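Local coordinates for probable Rab-related GTPase (Acanthamoeba polyphaga mimivirus, PDB 5XC5), which binds GTP and magnesium as a small GTPase of the Rab family and may take part in protein transport, at residues I8-S13 against L57-T62; F86-R91 against N119-D124. The protein carries 1 engineered substitution. All coordinates share one frame; numbering follows the deposited sequence. Where two conformers were deposited one is given.

Contact 1. Residues I8-S13 against L57-T62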
ATOM      1  N   ILE A   8       7.333   6.921   1.189  1.00 10.21           N
ATOM      2  CA  ILE A   8       6.329   5.867   1.266  1.00 10.94           C
ATOM      3  C   ILE A   8       6.245   5.228  -0.110  1.00 11.30           C
ATOM      4  O   ILE A   8       6.105   5.937  -1.113  1.00 11.66           O
ATOM      5  CB  ILE A   8       4.942   6.433   1.637  1.00 11.72           C
ATOM      6  CG1 ILE A   8       5.018   7.434   2.795  1.00 14.48           C
ATOM      7  CG2 ILE A   8       3.929   5.296   1.891  1.00 13.35           C
ATOM      8  CD1 ILE A   8       5.502   6.851   4.083  1.00 15.38           C
ATOM      9  N   ILE A   9       6.308   3.897  -0.167  1.00  9.66           N
ATOM     10  CA  ILE A   9       6.099   3.190  -1.430  1.00 11.39           C
ATOM     11  C   ILE A   9       4.861   2.306  -1.336  1.00  9.97           C
ATOM     12  O   ILE A   9       4.535   1.768  -0.271  1.00 12.16           O
ATOM     13  CB  ILE A   9       7.320   2.362  -1.886  1.00 12.32           C
ATOM     14  CG1 ILE A   9       7.613   1.221  -0.907  1.00 12.50           C
ATOM     15  CG2 ILE A   9       8.532   3.257  -2.127  1.00 12.33           C
ATOM     16  CD1 ILE A   9       8.717   0.294  -1.378  1.00 13.39           C
ATOM     17  N   LEU A  10       4.183   2.140  -2.470  1.00  8.84           N
ATOM     18  CA  LEU A  10       3.111   1.161  -2.615  1.00  9.22           C
ATOM     19  C   LEU A  10       3.624   0.050  -3.510  1.00  9.42           C
ATOM     20  O   LEU A  10       4.072   0.313  -4.636  1.00  9.85           O
ATOM     21  CB  LEU A  10       1.854   1.763  -3.243  1.00 10.16           C
ATOM     22  CG  LEU A  10       1.110   2.761  -2.370  1.00 11.51           C
ATOM     23  CD1 LEU A  10       1.662   4.147  -2.600  1.00 13.80           C
ATOM     24  CD2 LEU A  10      -0.404   2.688  -2.648  1.00 12.39           C
ATOM     25  N   ILE A  11       3.567  -1.185  -3.005  1.00  8.91           N
ATOM     26  CA  ILE A  11       3.957  -2.368  -3.759  1.00  8.52           C
ATOM     27  C   ILE A  11       2.851  -3.410  -3.640  1.00  9.00           C
ATOM     28  O   ILE A  11       2.020  -3.361  -2.730  1.00  9.47           O
ATOM     29  CB  ILE A  11       5.313  -2.946  -3.308  1.00  9.56           C
ATOM     30  CG1 ILE A  11       5.218  -3.486  -1.882  1.00  9.66           C
ATOM     31  CG2 ILE A  11       6.409  -1.881  -3.380  1.00 10.25           C
ATOM     32  CD1 ILE A  11       6.558  -4.019  -1.319  1.00  9.20           C
ATOM     33  N   GLY A  12       2.831  -4.335  -4.582  1.00  7.94           N
ATOM     34  CA  GLY A  12       1.796  -5.350  -4.654  1.00  9.39           C
ATOM     35  C   GLY A  12       1.577  -5.754  -6.094  1.00  9.13           C
ATOM     36  O   GLY A  12       2.024  -5.097  -7.028  1.00  8.80           O
ATOM     37  N   SER A  13       0.892  -6.884  -6.268  1.00  9.07           N
ATOM     38  CA  SER A  13       0.785  -7.469  -7.593  1.00  9.94           C
ATOM     39  C   SER A  13      -0.116  -6.626  -8.492  1.00  9.46           C
ATOM     40  O   SER A  13      -0.827  -5.729  -8.043  1.00  9.45           O
ATOM     41  CB  SER A  13       0.307  -8.909  -7.484  1.00 11.74           C
ATOM     42  OG  SER A  13       1.325  -9.637  -6.818  1.00 15.45           O
ATOM     43  N   LEU A  57       4.612  13.581   2.825  1.00 15.59           N
ATOM     44  CA  LEU A  57       4.666  12.220   2.311  1.00 15.40           C
ATOM     45  C   LEU A  57       5.213  12.276   0.891  1.00 12.67           C
ATOM     46  O   LEU A  57       4.647  12.956   0.033  1.00 14.13           O
ATOM     47  CB  LEU A  57       3.273  11.590   2.318  1.00 14.97           C
ATOM     48  CG  LEU A  57       2.573  11.537   3.680  1.00 17.36           C
ATOM     49  CD1 LEU A  57       1.211  10.899   3.556  1.00 19.35           C
ATOM     50  CD2 LEU A  57       3.415  10.786   4.690  1.00 18.19           C
ATOM     51  N   ASN A  58       6.308  11.555   0.649  1.00 12.65           N
ATOM     52  CA  ASN A  58       6.916  11.424  -0.674  1.00 14.03           C
ATOM     53  C   ASN A  58       6.579  10.008  -1.144  1.00 12.27           C
ATOM     54  O   ASN A  58       7.169   9.032  -0.666  1.00 11.77           O
ATOM     55  CB  ASN A  58       8.424  11.654  -0.579  1.00 14.92           C
ATOM     56  CG  ASN A  58       8.771  13.094  -0.240  1.00 16.68           C
ATOM     57  OD1 ASN A  58       8.044  14.017  -0.612  1.00 18.10           O
ATOM     58  ND2 ASN A  58       9.890  13.289   0.447  1.00 19.49           N
ATOM     59  N   ILE A  59       5.621   9.902  -2.063  1.00 11.84           N
ATOM     60  CA  ILE A  59       4.943   8.645  -2.375  1.00 12.53           C
ATOM     61  C   ILE A  59       5.368   8.166  -3.755  1.00 10.93           C
ATOM     62  O   ILE A  59       5.276   8.913  -4.732  1.00 11.20           O
ATOM     63  CB  ILE A  59       3.420   8.835  -2.332  1.00 12.72           C
ATOM     64  CG1 ILE A  59       2.994   9.326  -0.949  1.00 13.28           C
ATOM     65  CG2 ILE A  59       2.715   7.545  -2.718  1.00 12.51           C
ATOM     66  CD1 ILE A  59       1.564   9.840  -0.892  1.00 15.90           C
ATOM     67  N   TRP A  60       5.797   6.906  -3.838  1.00 10.62           N
ATOM     68  CA  TRP A  60       6.117   6.252  -5.099  1.00 10.33           C
ATOM     69  C   TRP A  60       5.131   5.110  -5.313  1.00 10.85           C
ATOM     70  O   TRP A  60       5.025   4.204  -4.473  1.00 10.67           O
ATOM     71  CB  TRP A  60       7.552   5.722  -5.092  1.00 11.98           C
ATOM     72  CG  TRP A  60       8.604   6.783  -5.271  1.00 12.79           C
ATOM     73  CD1 TRP A  60       9.342   7.379  -4.293  1.00 15.45           C
ATOM     74  CD2 TRP A  60       9.038   7.353  -6.509  1.00 13.39           C
ATOM     75  NE1 TRP A  60      10.213   8.297  -4.848  1.00 15.99           N
ATOM     76  CE2 TRP A  60      10.039   8.302  -6.205  1.00 16.15           C
ATOM     77  CE3 TRP A  60       8.662   7.170  -7.842  1.00 13.88           C
ATOM     78  CZ2 TRP A  60      10.682   9.053  -7.193  1.00 18.71           C
ATOM     79  CZ3 TRP A  60       9.298   7.922  -8.823  1.00 15.96           C
ATOM     80  CH2 TRP A  60      10.295   8.851  -8.491  1.00 16.78           C
ATOM     81  N   ASP A  61       4.410   5.165  -6.427  1.00 10.11           N
ATOM     82  CA  ASP A  61       3.449   4.151  -6.841  1.00  9.71           C
ATOM     83  C   ASP A  61       4.145   3.266  -7.871  1.00 10.85           C
ATOM     84  O   ASP A  61       4.549   3.753  -8.930  1.00 12.09           O
ATOM     85  CB  ASP A  61       2.257   4.878  -7.471  1.00 11.50           C
ATOM     86  CG  ASP A  61       1.204   3.934  -8.012  1.00 12.96           C
ATOM     87  OD1 ASP A  61       1.166   2.766  -7.565  1.00 11.12           O
ATOM     88  OD2 ASP A  61       0.413   4.370  -8.885  1.00 13.40           O
ATOM     89  N   THR A  62       4.322   1.984  -7.556  1.00  9.37           N
ATOM     90  CA  THR A  62       5.193   1.116  -8.348  1.00  8.98           C
ATOM     91  C   THR A  62       4.394   0.096  -9.152  1.00 10.17           C
ATOM     92  O   THR A  62       3.206  -0.128  -8.922  1.00  9.26           O
ATOM     93  CB  THR A  62       6.216   0.382  -7.466  1.00  8.38           C
ATOM     94  OG1 THR A  62       5.543  -0.586  -6.650  1.00  9.93           O
ATOM     95  CG2 THR A  62       6.967   1.338  -6.571  1.00 10.12           C
TER
HETATM   96  O   HOH W   1       4.628  -3.199  -6.771  1.00 10.04           O
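The carbonyl O of L10 is held by T62, whose OG1 donates to it at 2.7 Å in the carbonyl plane, on a lone pair. The backbone N of T62 adds a weak bond to the same oxygen. This closes a run of parallel beta pairing between strands 6-12 and 54-61 of the Ras-type GTPase sheet. Three backbone bonds precede it, all straighter than the weak one from T62 N: I8 N to N58 O (2.8 Å), W60 N to I8 O (2.9 Å) and L10 N to W60 O (3.0 Å). The short segments run at 22° to each other. I8, L10, I59 and D61 share one face of the sheet. There CD1 of L10 meets CG2 of I59 at 3.6 Å, and helices 18-26 and 154-169 cover these side chains. I9 and W60 lie on the other face, where I9 CG2 rests against W60 CB. The indole continues away from I9 and meets the rings of F42 and Y75. Both strands lead into the nucleotide site. G12 and S13 begin the P-loop, and D61 OD2 is hydrogen-bonded to S19, a magnesium ligand. The T62 hydroxyl sits between its own backbone N and carbonyl carbon (chi1 69°), which turns it to L10 O. It also accepts from a water at 2.8 Å, and that water in turn accepts from G12 N at 3.1 Å.

Contact 2. Residues F86-R91 against N119-D124. With GTP (guanosine-5'-triphosphate), chain B.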
ATOM      1  N   PHE A  86      -3.090  -5.953  -1.684  1.00  7.69           N
ATOM      2  CA  PHE A  86      -3.599  -7.113  -2.410  1.00  9.22           C
ATOM      3  C   PHE A  86      -5.107  -6.972  -2.591  1.00  8.53           C
ATOM      4  O   PHE A  86      -5.752  -6.102  -2.006  1.00  9.02           O
ATOM      5  CB  PHE A  86      -3.210  -8.438  -1.735  1.00  9.48           C
ATOM      6  CG  PHE A  86      -4.017  -8.751  -0.502  1.00  8.40           C
ATOM      7  CD1 PHE A  86      -3.622  -8.261   0.738  1.00  9.04           C
ATOM      8  CD2 PHE A  86      -5.155  -9.553  -0.576  1.00  8.75           C
ATOM      9  CE1 PHE A  86      -4.342  -8.551   1.874  1.00  9.61           C
ATOM     10  CE2 PHE A  86      -5.887  -9.837   0.570  1.00  9.87           C
ATOM     11  CZ  PHE A  86      -5.478  -9.321   1.793  1.00  9.38           C
ATOM     12  N   ASP A  87      -5.668  -7.856  -3.410  1.00  9.45           N
ATOM     13  CA  ASP A  87      -7.088  -7.849  -3.769  1.00 10.17           C
ATOM     14  C   ASP A  87      -7.720  -9.039  -3.059  1.00  9.21           C
ATOM     15  O   ASP A  87      -7.258 -10.171  -3.229  1.00  9.51           O
ATOM     16  CB  ASP A  87      -7.155  -7.990  -5.298  1.00 10.63           C
ATOM     17  CG  ASP A  87      -8.553  -8.222  -5.873  1.00 12.30           C
ATOM     18  OD1 ASP A  87      -9.521  -8.540  -5.156  1.00 12.90           O
ATOM     19  OD2 ASP A  87      -8.643  -8.114  -7.121  1.00 14.24           O
ATOM     20  N   VAL A  88      -8.757  -8.780  -2.255  1.00  8.49           N
ATOM     21  CA  VAL A  88      -9.363  -9.839  -1.442  1.00 10.48           C
ATOM     22  C   VAL A  88      -9.956 -10.971  -2.273  1.00 10.61           C
ATOM     23  O   VAL A  88     -10.158 -12.069  -1.740  1.00 11.31           O
ATOM     24  CB  VAL A  88     -10.394  -9.303  -0.424  1.00  9.37           C
ATOM     25  CG1 VAL A  88      -9.718  -8.443   0.633  1.00  9.57           C
ATOM     26  CG2 VAL A  88     -11.500  -8.538  -1.136  1.00 10.87           C
ATOM     27  N   THR A  89     -10.258 -10.734  -3.553  1.00 11.23           N
ATOM     28  CA  THR A  89     -10.760 -11.796  -4.427  1.00 11.85           C
ATOM     29  C   THR A  89      -9.658 -12.503  -5.198  1.00 12.23           C
ATOM     30  O   THR A  89      -9.947 -13.480  -5.893  1.00 13.83           O
ATOM     31  CB  THR A  89     -11.772 -11.256  -5.453  1.00 12.14           C
ATOM     32  OG1 THR A  89     -11.099 -10.431  -6.416  1.00 13.60           O
ATOM     33  CG2 THR A  89     -12.860 -10.452  -4.787  1.00 12.83           C
ATOM     34  N   ASP A  90      -8.432 -12.008  -5.137  1.00 11.71           N
ATOM     35  CA  ASP A  90      -7.320 -12.487  -5.957  1.00 12.37           C
ATOM     36  C   ASP A  90      -6.390 -13.240  -5.009  1.00 13.92           C
ATOM     37  O   ASP A  90      -5.533 -12.641  -4.351  1.00 13.03           O
ATOM     38  CB  ASP A  90      -6.650 -11.293  -6.635  1.00 14.46           C
ATOM     39  CG  ASP A  90      -5.555 -11.684  -7.604  1.00 16.86           C
ATOM     40  OD1 ASP A  90      -5.038 -12.819  -7.535  1.00 18.51           O
ATOM     41  OD2 ASP A  90      -5.178 -10.811  -8.418  1.00 19.42           O
ATOM     42  N   ARG A  91      -6.558 -14.562  -4.953  1.00 15.44           N
ATOM     43  CA  ARG A  91      -5.810 -15.369  -3.998  1.00 14.00           C
ATOM     44  C   ARG A  91      -4.307 -15.283  -4.239  1.00 15.60           C
ATOM     45  O   ARG A  91      -3.522 -15.185  -3.289  1.00 13.31           O
ATOM     46  CB  ARG A  91      -6.269 -16.823  -4.093  1.00 16.69           C
ATOM     47  CG  ARG A  91      -5.567 -17.724  -3.123  1.00 19.69           C
ATOM     48  CD  ARG A  91      -5.947 -17.354  -1.710  1.00 20.05           C
ATOM     49  NE  ARG A  91      -5.018 -17.891  -0.726  1.00 22.97           N
ATOM     50  CZ  ARG A  91      -5.314 -18.075   0.557  1.00 24.06           C
ATOM     51  NH1 ARG A  91      -4.401 -18.568   1.383  1.00 28.37           N
ATOM     52  NH2 ARG A  91      -6.524 -17.781   1.013  1.00 20.91           N
ATOM     53  N   ASN A 119      -7.523  -4.861  -0.162  1.00  8.04           N
ATOM     54  CA  ASN A 119      -8.283  -3.937  -0.987  1.00  8.95           C
ATOM     55  C   ASN A 119      -9.422  -4.647  -1.712  1.00  7.78           C
ATOM     56  O   ASN A 119      -9.481  -5.878  -1.812  1.00  8.71           O
ATOM     57  CB  ASN A 119      -7.367  -3.242  -2.000  1.00  8.99           C
ATOM     58  CG  ASN A 119      -7.945  -1.941  -2.523  1.00 10.22           C
ATOM     59  OD1 ASN A 119      -8.698  -1.270  -1.836  1.00 10.28           O
ATOM     60  ND2 ASN A 119      -7.588  -1.577  -3.748  1.00 10.44           N
ATOM     61  N   LYS A 120     -10.329  -3.821  -2.236  1.00  8.65           N
ATOM     62  CA  LYS A 120     -11.521  -4.232  -2.988  1.00  9.24           C
ATOM     63  C   LYS A 120     -12.604  -4.827  -2.096  1.00  9.46           C
ATOM     64  O   LYS A 120     -13.396  -5.666  -2.539  1.00  9.49           O
ATOM     65  CB  LYS A 120     -11.221  -5.116  -4.209  1.00  9.75           C
ATOM     66  CG  LYS A 120     -10.087  -4.576  -5.066  1.00  8.89           C
ATOM     67  CD  LYS A 120     -10.123  -5.152  -6.455  1.00 11.06           C
ATOM     68  CE  LYS A 120      -8.904  -4.710  -7.278  1.00 11.75           C
ATOM     69  NZ  LYS A 120      -8.951  -5.298  -8.666  1.00 14.65           N
ATOM     70  N   ILE A 121     -12.670  -4.375  -0.840  1.00  9.20           N
ATOM     71  CA  ILE A 121     -13.668  -4.896   0.093  1.00  9.31           C
ATOM     72  C   ILE A 121     -15.100  -4.614  -0.340  1.00  9.73           C
ATOM     73  O   ILE A 121     -16.026  -5.212   0.214  1.00 10.46           O
ATOM     74  CB  ILE A 121     -13.397  -4.410   1.535  1.00  9.67           C
ATOM     75  CG1 ILE A 121     -13.641  -2.898   1.658  1.00  9.75           C
ATOM     76  CG2 ILE A 121     -12.011  -4.830   1.979  1.00  9.43           C
ATOM     77  CD1 ILE A 121     -13.316  -2.321   3.038  1.00  9.73           C
ATOM     78  N   ASP A 122     -15.307  -3.708  -1.299  1.00 10.63           N
ATOM     79  CA  ASP A 122     -16.642  -3.456  -1.827  1.00 11.23           C
ATOM     80  C   ASP A 122     -17.216  -4.678  -2.523  1.00 12.51           C
ATOM     81  O   ASP A 122     -18.440  -4.809  -2.606  1.00 13.04           O
ATOM     82  CB  ASP A 122     -16.602  -2.286  -2.812  1.00 12.03           C
ATOM     83  CG  ASP A 122     -15.600  -2.511  -3.933  1.00 13.25           C
ATOM     84  OD1 ASP A 122     -14.383  -2.429  -3.657  1.00 12.65           O
ATOM     85  OD2 ASP A 122     -16.014  -2.773  -5.084  1.00 13.56           O
ATOM     86  N   ILE A 123     -16.362  -5.574  -3.024  1.00 10.81           N
ATOM     87  CA  ILE A 123     -16.840  -6.774  -3.698  1.00 11.66           C
ATOM     88  C   ILE A 123     -17.578  -7.652  -2.697  1.00 11.88           C
ATOM     89  O   ILE A 123     -17.193  -7.748  -1.525  1.00 11.66           O
ATOM     90  CB  ILE A 123     -15.649  -7.507  -4.340  1.00 12.06           C
ATOM     91  CG1 ILE A 123     -15.026  -6.628  -5.430  1.00 12.54           C
ATOM     92  CG2 ILE A 123     -16.079  -8.876  -4.882  1.00 13.26           C
ATOM     93  CD1 ILE A 123     -13.771  -7.187  -6.050  1.00 14.51           C
ATOM     94  N   ASP A 124     -18.660  -8.279  -3.154  1.00 14.68           N
ATOM     95  CA  ASP A 124     -19.464  -9.168  -2.330  1.00 12.58           C
ATOM     96  C   ASP A 124     -18.580 -10.116  -1.533  1.00 13.34           C
ATOM     97  O   ASP A 124     -17.666 -10.736  -2.074  1.00 12.87           O
ATOM     98  CB  ASP A 124     -20.375  -9.980  -3.254  1.00 16.34           C
ATOM     99  CG  ASP A 124     -21.346  -9.116  -4.018  0.60 20.02           C
ATOM    100  OD1 ASP A 124     -21.475  -7.929  -3.668  0.60 17.70           O
ATOM    101  OD2 ASP A 124     -21.981  -9.631  -4.965  0.60 22.03           O
TER
HETATM  102  PG  GTP B 201      -0.524  -2.157 -11.549  1.00 11.07           P
HETATM  103  O1G GTP B 201      -0.111  -0.714 -11.766  1.00 11.62           O
HETATM  104  O2G GTP B 201      -0.685  -2.898 -12.844  1.00 11.58           O
HETATM  105  O3G GTP B 201       0.391  -2.881 -10.586  1.00 11.85           O
HETATM  106  O3B GTP B 201      -2.034  -2.220 -10.911  1.00 10.67           O
HETATM  107  PB  GTP B 201      -2.610  -1.358  -9.662  1.00  8.76           P
HETATM  108  O1B GTP B 201      -2.052   0.051  -9.672  1.00 10.19           O
HETATM  109  O2B GTP B 201      -2.382  -2.107  -8.378  1.00  9.77           O
HETATM  110  O3A GTP B 201      -4.214  -1.398  -9.856  1.00 10.58           O
HETATM  111  PA  GTP B 201      -5.127  -0.211 -10.490  1.00 23.30           P
HETATM  112  O1A GTP B 201      -5.254   0.955  -9.503  1.00 11.34           O
HETATM  113  O2A GTP B 201      -4.633   0.139 -11.910  1.00 13.09           O
HETATM  114  O5' GTP B 201      -6.572  -0.955 -10.528  1.00 11.44           O
HETATM  115  C5' GTP B 201      -6.790  -2.094 -11.334  1.00 13.63           C
HETATM  116  C4' GTP B 201      -8.288  -2.250 -11.595  1.00 14.16           C
HETATM  117  O4' GTP B 201      -8.911  -2.550 -10.355  1.00 14.06           O
HETATM  118  C3' GTP B 201      -8.950  -0.995 -12.133  1.00 18.15           C
HETATM  119  O3' GTP B 201      -9.931  -1.343 -13.099  1.00 21.62           O
HETATM  120  C2' GTP B 201      -9.632  -0.407 -10.917  1.00 17.37           C
HETATM  121  O2' GTP B 201     -10.771   0.356 -11.243  1.00 20.65           O
HETATM  122  C1' GTP B 201      -9.973  -1.646 -10.114  1.00 14.03           C
HETATM  123  N9  GTP B 201     -10.019  -1.306  -8.686  1.00 13.02           N
HETATM  124  C8  GTP B 201      -9.106  -0.580  -7.966  1.00 12.63           C
HETATM  125  N7  GTP B 201      -9.516  -0.505  -6.683  1.00 13.19           N
HETATM  126  C5  GTP B 201     -10.691  -1.177  -6.580  1.00 11.59           C
HETATM  127  C6  GTP B 201     -11.548  -1.423  -5.513  1.00 10.45           C
HETATM  128  O6  GTP B 201     -11.346  -1.014  -4.355  1.00 11.69           O
HETATM  129  N1  GTP B 201     -12.681  -2.155  -5.777  1.00 11.61           N
HETATM  130  C2  GTP B 201     -12.970  -2.651  -7.031  1.00 11.76           C
HETATM  131  N2  GTP B 201     -14.085  -3.354  -7.194  1.00 12.56           N
HETATM  132  N3  GTP B 201     -12.126  -2.421  -8.093  1.00 12.40           N
HETATM  133  C4  GTP B 201     -11.013  -1.686  -7.840  1.00 11.73           C
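K120 sends its extended chain across D87, and its NZ forms a salt bridge to D87 OD2 at 3.2 Å, the hydrogen bond within it being weak. The same ammonium donates to the ribose O4' of GTP and to the carbonyl O of G15. D87 CG lies anti to the backbone N (chi1 171°), which carries the carboxylate across CD and CE of K120. D87 OD1 is occupied within its own segment. T89 N and T89 OG1 both reach it at 2.8 Å from the same face of the carboxylate plane, the first closing an Asx turn. The backbones pair as parallel strand ends: N119 N donates to F86 O at 2.8 Å, and V88 N donates to N119 O at 3.0 Å. Segment 119-124 carries the NKxD guanine-recognition motif of small GTPases. D122 supplies its specificity: OD1 accepts from GTP N1 at 2.7 Å, nearly straight at 172°, and OD2 accepts from N2 at 2.9 Å. S150 OG also bonds to D122 OD1. N119 ND2 donates to V16 O, which ties the motif to the P-loop, and is also bonded to S151 OG. CG of K120 sits 3.5 Å from GTP C6, over the face of the guanine, and the chain crosses that face on its way to O4'. Further out, T89 and I123 meet tip to tip, with T89 CG2 at 3.6 Å from I123 CG2.

Overall arrangement
From the N terminus, strand 6-12 runs into the P-loop and helix 18-26. The chain then passes the probable effector region and strand 41-48 before strand 54-61 returns beside strand 6-12, where contact 1 closes the loop. Contact 2 opens later, at the end of strand 81-87. Helix 91-107 and strand 113-119 follow, and segment 119-124 closes it. The two contacts are in series and neither nest nor cross. Their centres are about 19 Å apart, and they are joined through neighbouring strands 6-12 and 81-87 of one sheet. Contact 1 lies toward the phosphate and magnesium end of the nucleotide, and contact 2 at the guanine end.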